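Local coordinates for protein alpha-galactosidase (Umbelopsis vinacea, PDB 3A5V) that hydrolyses terminal alpha-galactosyl residues as a tetrameric glycoside hydrolase of family 27, probably using a barrel domain for catalysis, at residues 304-307 with 312-315; 323-328 with 342-347; 91-94 with 100-103. All blocks are in the same frame, centred on the assembly; numbering follows the deposited sequence. Where two conformers were deposited one is given.

Interaction 1 (304-307 with 312-315); sequences RIWV and QLFS
With CG of W306 turned between its own backbone N and carbonyl carbon (chi1 50°), the indole lies against L313, while R304, with CG swung away from N (chi1 -175°), runs along F314 on the other face of the hairpin. CB of L313 sits over the middle of the six-membered ring of W306, 3.6 Å from its centroid, a CH-pi contact, and CD2 of L313 reaches 3.4 Å from W306 NE1. Over F314 the aliphatic stem of R304 makes a second CH-pi contact, CB lying 4.1 Å from the ring centroid. A turn at chi3 (82°) then brings R304 NH1 into a bent bond, 2.8 Å long, with Q312 OE1, the guanidinium and amide planes nearly perpendicular and the donor above the carbonyl plane. R304 was deposited in two conformers and the bond is described for one, so it is less certain; NH1 also bonds N222. I305 and W306 together face L313 as a classic beta bulge: I305 N bonds L313 O at 2.7 Å, and L313 N bonds W306 O at 3.1 Å. R196 of the second subunit bonds I305 O. Strand 303-308 ends the six-stranded sheet, with 322-329 beyond 311-318. Helix 217-227 packs on R304, Q312 and F314, and strand 335-340 on W306 and L313.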
loop_
_atom_site.group_PDB
_atom_site.type_symbol
_atom_site.label_atom_id
_atom_site.label_comp_id
_atom_site.label_asym_id
_atom_site.label_seq_id
_atom_site.Cartn_x
_atom_site.Cartn_y
_atom_site.Cartn_z
ATOM N N ARG A 304 0.643 -16.300 19.501
ATOM C CA ARG A 304 -0.390 -17.178 18.944
ATOM C C ARG A 304 0.284 -18.320 18.147
ATOM O O ARG A 304 0.900 -18.091 17.103
ATOM C CB ARG A 304 -1.415 -16.407 18.085
ATOM C CG ARG A 304 -2.588 -17.282 17.594
ATOM C CD ARG A 304 -3.800 -16.455 17.172
ATOM N NE ARG A 304 -3.699 -15.915 15.814
ATOM C CZ ARG A 304 -4.541 -15.013 15.296
ATOM N NH1 ARG A 304 -5.536 -14.501 16.024
ATOM N NH2 ARG A 304 -4.360 -14.588 14.054
ATOM N N ILE A 305 0.154 -19.535 18.654
ATOM C CA ILE A 305 0.847 -20.713 18.126
ATOM C C ILE A 305 0.128 -21.279 16.895
ATOM O O ILE A 305 0.776 -21.633 15.911
ATOM C CB ILE A 305 0.975 -21.814 19.219
ATOM C CG1 ILE A 305 1.719 -21.254 20.435
ATOM C CG2 ILE A 305 1.688 -23.089 18.672
ATOM C CD1 ILE A 305 3.063 -20.549 20.082
ATOM N N TRP A 306 -1.198 -21.340 16.953
ATOM C CA TRP A 306 -1.990 -21.730 15.787
ATOM C C TRP A 306 -3.399 -21.179 15.796
ATOM O O TRP A 306 -3.909 -20.719 16.835
ATOM C CB TRP A 306 -2.027 -23.263 15.570
ATOM C CG TRP A 306 -2.381 -24.172 16.754
ATOM C CD1 TRP A 306 -1.534 -25.061 17.353
ATOM C CD2 TRP A 306 -3.668 -24.354 17.398
ATOM N NE1 TRP A 306 -2.194 -25.772 18.329
ATOM C CE2 TRP A 306 -3.496 -25.340 18.396
ATOM C CE3 TRP A 306 -4.934 -23.759 17.248
ATOM C CZ2 TRP A 306 -4.548 -25.768 19.230
ATOM C CZ3 TRP A 306 -5.983 -24.177 18.080
ATOM C CH2 TRP A 306 -5.776 -25.172 19.066
ATOM N N VAL A 307 -4.000 -21.204 14.609
ATOM C CA VAL A 307 -5.433 -20.992 14.419
ATOM C C VAL A 307 -5.963 -22.247 13.711
ATOM O O VAL A 307 -5.411 -22.657 12.683
ATOM C CB VAL A 307 -5.744 -19.747 13.529
ATOM C CG1 VAL A 307 -7.273 -19.601 13.293
ATOM C CG2 VAL A 307 -5.235 -18.484 14.167
ATOM N N GLN A 312 -8.031 -20.997 18.682
ATOM C CA GLN A 312 -6.680 -20.411 18.722
ATOM C C GLN A 312 -5.941 -20.877 19.976
ATOM O O GLN A 312 -6.563 -21.072 21.026
ATOM C CB GLN A 312 -6.741 -18.877 18.684
ATOM C CG GLN A 312 -7.645 -18.349 17.545
ATOM C CD GLN A 312 -7.606 -16.840 17.383
ATOM O OE1 GLN A 312 -6.754 -16.147 17.954
ATOM N NE2 GLN A 312 -8.528 -16.326 16.577
ATOM N N LEU A 313 -4.630 -21.076 19.841
ATOM C CA LEU A 313 -3.759 -21.424 20.974
ATOM C C LEU A 313 -2.726 -20.308 21.171
ATOM O O LEU A 313 -2.078 -19.891 20.202
ATOM C CB LEU A 313 -3.009 -22.744 20.703
ATOM C CG LEU A 313 -1.930 -23.153 21.729
ATOM C CD1 LEU A 313 -2.575 -23.436 23.083
ATOM C CD2 LEU A 313 -1.098 -24.355 21.256
ATOM N N PHE A 314 -2.577 -19.844 22.413
ATOM C CA PHE A 314 -1.519 -18.898 22.774
ATOM C C PHE A 314 -0.590 -19.537 23.806
ATOM O O PHE A 314 -1.034 -20.324 24.664
ATOM C CB PHE A 314 -2.097 -17.606 23.373
ATOM C CG PHE A 314 -2.907 -16.775 22.398
ATOM C CD1 PHE A 314 -4.216 -17.140 22.056
ATOM C CD2 PHE A 314 -2.367 -15.608 21.853
ATOM C CE1 PHE A 314 -4.971 -16.355 21.157
ATOM C CE2 PHE A 314 -3.104 -14.820 20.966
ATOM C CZ PHE A 314 -4.414 -15.198 20.617
ATOM N N SER A 315 0.684 -19.174 23.729
ATOM C CA SER A 315 1.697 -19.699 24.642
ATOM C C SER A 315 2.785 -18.657 24.839
ATOM O O SER A 315 3.284 -18.087 23.859
ATOM C CB SER A 315 2.308 -20.978 24.053
ATOM O OG SER A 315 3.362 -21.452 24.862
#

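Interaction 2 (323-328 with 342-347); sequences QVVILL and DDIWVY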
loop_
_atom_site.group_PDB
_atom_site.type_symbol
_atom_site.label_atom_id
_atom_site.label_comp_id
_atom_site.label_asym_id
_atom_site.label_seq_id
_atom_site.Cartn_x
_atom_site.Cartn_y
_atom_site.Cartn_z
ATOM N N GLN A 323 5.119 -21.165 32.222
ATOM C CA GLN A 323 4.543 -20.850 30.899
ATOM C C GLN A 323 3.088 -20.491 31.046
ATOM O O GLN A 323 2.362 -21.144 31.804
ATOM C CB GLN A 323 4.647 -22.061 29.960
ATOM C CG GLN A 323 4.519 -21.758 28.433
ATOM C CD GLN A 323 5.798 -21.168 27.833
ATOM O OE1 GLN A 323 6.812 -21.036 28.512
ATOM N NE2 GLN A 323 5.739 -20.785 26.565
ATOM N N VAL A 324 2.646 -19.473 30.315
ATOM C CA VAL A 324 1.208 -19.212 30.232
ATOM C C VAL A 324 0.689 -19.871 28.948
ATOM O O VAL A 324 1.351 -19.822 27.907
ATOM C CB VAL A 324 0.840 -17.691 30.329
ATOM C CG1 VAL A 324 1.368 -16.904 29.116
ATOM C CG2 VAL A 324 -0.690 -17.508 30.465
ATOM N N VAL A 325 -0.460 -20.530 29.048
ATOM C CA VAL A 325 -1.096 -21.178 27.901
ATOM C C VAL A 325 -2.561 -20.795 27.883
ATOM O O VAL A 325 -3.244 -20.874 28.908
ATOM C CB VAL A 325 -0.903 -22.728 27.904
ATOM C CG1 VAL A 325 -1.696 -23.404 26.767
ATOM C CG2 VAL A 325 0.593 -23.072 27.764
ATOM N N ILE A 326 -3.039 -20.354 26.722
ATOM C CA ILE A 326 -4.453 -19.995 26.564
ATOM C C ILE A 326 -5.105 -20.753 25.416
ATOM O O ILE A 326 -4.643 -20.682 24.263
ATOM C CB ILE A 326 -4.647 -18.472 26.312
ATOM C CG1 ILE A 326 -3.950 -17.654 27.408
ATOM C CG2 ILE A 326 -6.142 -18.123 26.230
ATOM C CD1 ILE A 326 -3.442 -16.330 26.950
ATOM N N LEU A 327 -6.195 -21.454 25.731
ATOM C CA LEU A 327 -7.059 -22.051 24.710
ATOM C C LEU A 327 -8.198 -21.082 24.462
ATOM O O LEU A 327 -8.919 -20.721 25.389
ATOM C CB LEU A 327 -7.625 -23.402 25.190
ATOM C CG LEU A 327 -6.578 -24.419 25.655
ATOM C CD1 LEU A 327 -7.269 -25.525 26.459
ATOM C CD2 LEU A 327 -5.828 -24.972 24.458
ATOM N N LEU A 328 -8.355 -20.653 23.219
ATOM C CA LEU A 328 -9.401 -19.677 22.907
ATOM C C LEU A 328 -10.338 -20.264 21.862
ATOM O O LEU A 328 -9.908 -20.695 20.779
ATOM C CB LEU A 328 -8.793 -18.351 22.419
ATOM C CG LEU A 328 -9.714 -17.171 22.066
ATOM C CD1 LEU A 328 -8.906 -15.880 22.194
ATOM C CD2 LEU A 328 -10.251 -17.299 20.647
ATOM N N ASP A 342 4.458 -30.151 22.196
ATOM C CA ASP A 342 5.242 -29.709 21.042
ATOM C C ASP A 342 4.744 -28.356 20.501
ATOM O O ASP A 342 5.535 -27.581 19.964
ATOM C CB ASP A 342 5.293 -30.760 19.921
ATOM C CG ASP A 342 6.190 -31.947 20.276
ATOM O OD1 ASP A 342 6.981 -31.864 21.258
ATOM O OD2 ASP A 342 6.096 -32.962 19.569
ATOM N N ASP A 343 3.446 -28.097 20.611
ATOM C CA ASP A 343 2.917 -26.792 20.193
ATOM C C ASP A 343 3.216 -25.701 21.220
ATOM O O ASP A 343 3.643 -24.611 20.843
ATOM C CB ASP A 343 1.427 -26.870 19.931
ATOM C CG ASP A 343 1.113 -27.509 18.574
ATOM O OD1 ASP A 343 1.971 -27.472 17.653
ATOM O OD2 ASP A 343 0.011 -28.040 18.446
ATOM N N ILE A 344 2.994 -25.998 22.500
ATOM C CA ILE A 344 3.248 -25.027 23.580
ATOM C C ILE A 344 4.687 -24.485 23.530
ATOM O O ILE A 344 4.906 -23.270 23.710
ATOM C CB ILE A 344 2.891 -25.610 24.978
ATOM C CG1 ILE A 344 1.367 -25.840 25.068
ATOM C CG2 ILE A 344 3.360 -24.663 26.130
ATOM C CD1 ILE A 344 0.927 -26.816 26.196
ATOM N N TRP A 345 5.649 -25.385 23.283
ATOM C CA TRP A 345 7.066 -25.011 23.151
ATOM C C TRP A 345 7.592 -25.159 21.700
ATOM O O TRP A 345 8.756 -25.539 21.479
ATOM C CB TRP A 345 7.934 -25.805 24.160
ATOM C CG TRP A 345 7.649 -25.363 25.582
ATOM C CD1 TRP A 345 8.129 -24.246 26.196
ATOM C CD2 TRP A 345 6.798 -26.007 26.532
ATOM N NE1 TRP A 345 7.646 -24.157 27.477
ATOM C CE2 TRP A 345 6.824 -25.223 27.715
ATOM C CE3 TRP A 345 6.017 -27.174 26.508
ATOM C CZ2 TRP A 345 6.097 -25.559 28.857
ATOM C CZ3 TRP A 345 5.287 -27.513 27.644
ATOM C CH2 TRP A 345 5.343 -26.709 28.813
ATOM N N VAL A 346 6.743 -24.830 20.720
ATOM C CA VAL A 346 7.123 -24.957 19.302
ATOM C C VAL A 346 8.473 -24.300 18.944
ATOM O O VAL A 346 9.253 -24.888 18.199
ATOM C CB VAL A 346 5.987 -24.482 18.312
ATOM C CG1 VAL A 346 5.604 -22.994 18.523
ATOM C CG2 VAL A 346 6.359 -24.775 16.832
ATOM N N TYR A 347 8.754 -23.105 19.476
ATOM C CA TYR A 347 9.965 -22.382 19.084
ATOM C C TYR A 347 11.227 -23.044 19.643
ATOM O O TYR A 347 12.342 -22.760 19.180
ATOM C CB TYR A 347 9.871 -20.891 19.439
ATOM C CG TYR A 347 8.613 -20.260 18.850
ATOM C CD1 TYR A 347 8.367 -20.304 17.467
ATOM C CD2 TYR A 347 7.663 -19.656 19.675
ATOM C CE1 TYR A 347 7.196 -19.766 16.929
ATOM C CE2 TYR A 347 6.508 -19.081 19.145
ATOM C CZ TYR A 347 6.279 -19.158 17.776
ATOM O OH TYR A 347 5.136 -18.607 17.267
HETATM O O HOH W 1 8.467 -22.299 30.092
#
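Q323 opens the contact by folding back at chi2 (78°), which lays its chain along I344 and W345. Its CB lies 3.9 Å from W345 CZ2 and its CG 3.9 Å from I344 CG2. The glutamine and tryptophan side chains run antiparallel, amide and ring planes 52° apart, with Q323 OE1 3.4 Å from W345 NE1. A water links the same two groups: it lies 2.6 Å from Q323 OE1, within hydrogen-bonding distance, and at the indole edge, in the ring plane, where its bond from W345 NE1 is weak at 3.3 Å. The other end of the amide is held by S315, whose OG bonds Q323 NE2 and also I344 O, so one hydroxyl ties the glutamine to the end of the helical turn. Two residues on, V325 points to the same side of the strand. Its CG2 meets I344 CG2 at 3.6 Å, the two side chains crossing at about a right angle, and both also pack on F390. On its side away from V325, I344 CG2 lies 3.5 Å above the W345 ring plane, offset toward the rim. Here the helix ends, W345 being the first residue to leave helical angles. The alternate residues I326 and L328 face helix 251-263 instead, while Y347 bonds D198 of the second subunit. A sheet strand packed on one side against a barrel helix and on the other against the connection leaving strand 335-340 fits the C-terminal beta sandwich of this alpha-galactosidase.

Interaction 3 (91-94 with 100-103); sequences GIYS and TCGG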
loop_
_atom_site.group_PDB
_atom_site.type_symbol
_atom_site.label_atom_id
_atom_site.label_comp_id
_atom_site.label_asym_id
_atom_site.label_seq_id
_atom_site.Cartn_x
_atom_site.Cartn_y
_atom_site.Cartn_z
ATOM N N GLY A 91 -3.586 11.205 35.127
ATOM C CA GLY A 91 -3.338 11.306 33.683
ATOM C C GLY A 91 -4.215 12.365 33.039
ATOM O O GLY A 91 -5.268 12.736 33.582
ATOM N N ILE A 92 -3.767 12.872 31.897
ATOM C CA ILE A 92 -4.500 13.874 31.113
ATOM C C ILE A 92 -4.466 13.464 29.632
ATOM O O ILE A 92 -3.612 12.651 29.209
ATOM C CB ILE A 92 -3.906 15.312 31.295
ATOM C CG1 ILE A 92 -4.920 16.395 30.900
ATOM C CG2 ILE A 92 -2.604 15.506 30.471
ATOM C CD1 ILE A 92 -5.923 16.716 31.945
ATOM N N TYR A 93 -5.410 14.006 28.866
ATOM C CA TYR A 93 -5.561 13.677 27.450
ATOM C C TYR A 93 -5.358 14.927 26.596
ATOM O O TYR A 93 -5.821 16.025 26.950
ATOM C CB TYR A 93 -6.951 13.074 27.200
ATOM C CG TYR A 93 -7.405 13.059 25.748
ATOM C CD1 TYR A 93 -7.963 14.197 25.157
ATOM C CD2 TYR A 93 -7.277 11.894 24.965
ATOM C CE1 TYR A 93 -8.356 14.194 23.814
ATOM C CE2 TYR A 93 -7.691 11.875 23.642
ATOM C CZ TYR A 93 -8.226 13.031 23.069
ATOM O OH TYR A 93 -8.635 13.038 21.755
ATOM N N SER A 94 -4.659 14.754 25.472
ATOM C CA SER A 94 -4.668 15.753 24.412
ATOM C C SER A 94 -4.547 15.017 23.076
ATOM O O SER A 94 -4.623 13.763 23.026
ATOM C CB SER A 94 -3.540 16.783 24.615
ATOM O OG SER A 94 -3.734 17.956 23.811
ATOM N N THR A 100 -8.804 18.151 19.482
ATOM C CA THR A 100 -8.948 16.783 19.968
ATOM C C THR A 100 -10.044 16.099 19.162
ATOM O O THR A 100 -10.744 16.750 18.370
ATOM C CB THR A 100 -9.311 16.729 21.473
ATOM O OG1 THR A 100 -10.605 17.315 21.678
ATOM C CG2 THR A 100 -8.250 17.436 22.328
ATOM N N CYS A 101 -10.212 14.791 19.369
ATOM C CA CYS A 101 -11.257 14.064 18.658
ATOM C C CYS A 101 -12.643 14.624 18.975
ATOM O O CYS A 101 -13.535 14.605 18.114
ATOM C CB CYS A 101 -11.155 12.542 18.902
ATOM S SG CYS A 101 -9.565 11.830 18.278
ATOM N N GLY A 102 -12.798 15.185 20.178
ATOM C CA GLY A 102 -14.050 15.826 20.585
ATOM C C GLY A 102 -14.203 17.266 20.116
ATOM O O GLY A 102 -15.208 17.917 20.428
ATOM N N GLY A 103 -13.202 17.776 19.389
ATOM C CA GLY A 103 -13.259 19.139 18.849
ATOM C C GLY A 103 -12.741 20.241 19.762
ATOM O O GLY A 103 -12.951 21.421 19.489
#
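Y93 and T100 make up most of this contact, the tyrosine reaching out from strand 89-95 to the loop that follows it. With CG opposite the backbone N (chi1 163°), the phenol extends toward the loop, and T100 CB meets the ring at its edge, in plane, 3.6 Å from Y93 CE1. T100 CG2 approaches the same CE1 atom equally closely. The methyl can lie there because OG1 takes the site between backbone N and carbonyl carbon (chi1 65°), where it is bonded by D52 and H104. Next along the loop, C101 N donates to Y93 OH, a nearly straight (168°) but weak bond at 3.4 Å. The same hydroxyl has its stronger partner in D129, and C101 SG, 3.8 Å from Y93 OH, is joined by a disulfide to C131. A phenylalanine here would probably leave the C101 N-H and the D129 carboxylate without the hydroxyl they share. The loop itself reverses through a type I turn from T100 to G103, closed by G103 N bonding T100 O at 2.9 Å. The side chain of Y93 is about 3 Å (nearest atoms) from a bound Tris, probably from the crystallisation liquor. A tyrosine near the C-terminal end of a barrel strand, its hydroxyl bonded to D129 and touched by the following loop, fits the strand-end pocket of a TIM barrel, where family 27 enzymes have their active site.

How the interactions relate
Interaction 3 comes first along the chain and belongs to the beta/alpha barrel; interactions 1 and 2 follow in series in the C-terminal beta sandwich. These two are neighbours, their centres 7 Å apart, and share a sheet in which strands 311-318 and 322-329 lie side by side, with Q312 N bonded to L328 O at 2.8 Å. Both also touch the second subunit, so this part of the sandwich contributes to the tetramer. Interaction 3 lies on the opposite side of the chain's centre, its centre 36 Å from that of interaction 1 and 39 Å from that of interaction 2. The probable catalytic pocket is thus well separated from this subunit-contacting sandwich region of the same chain.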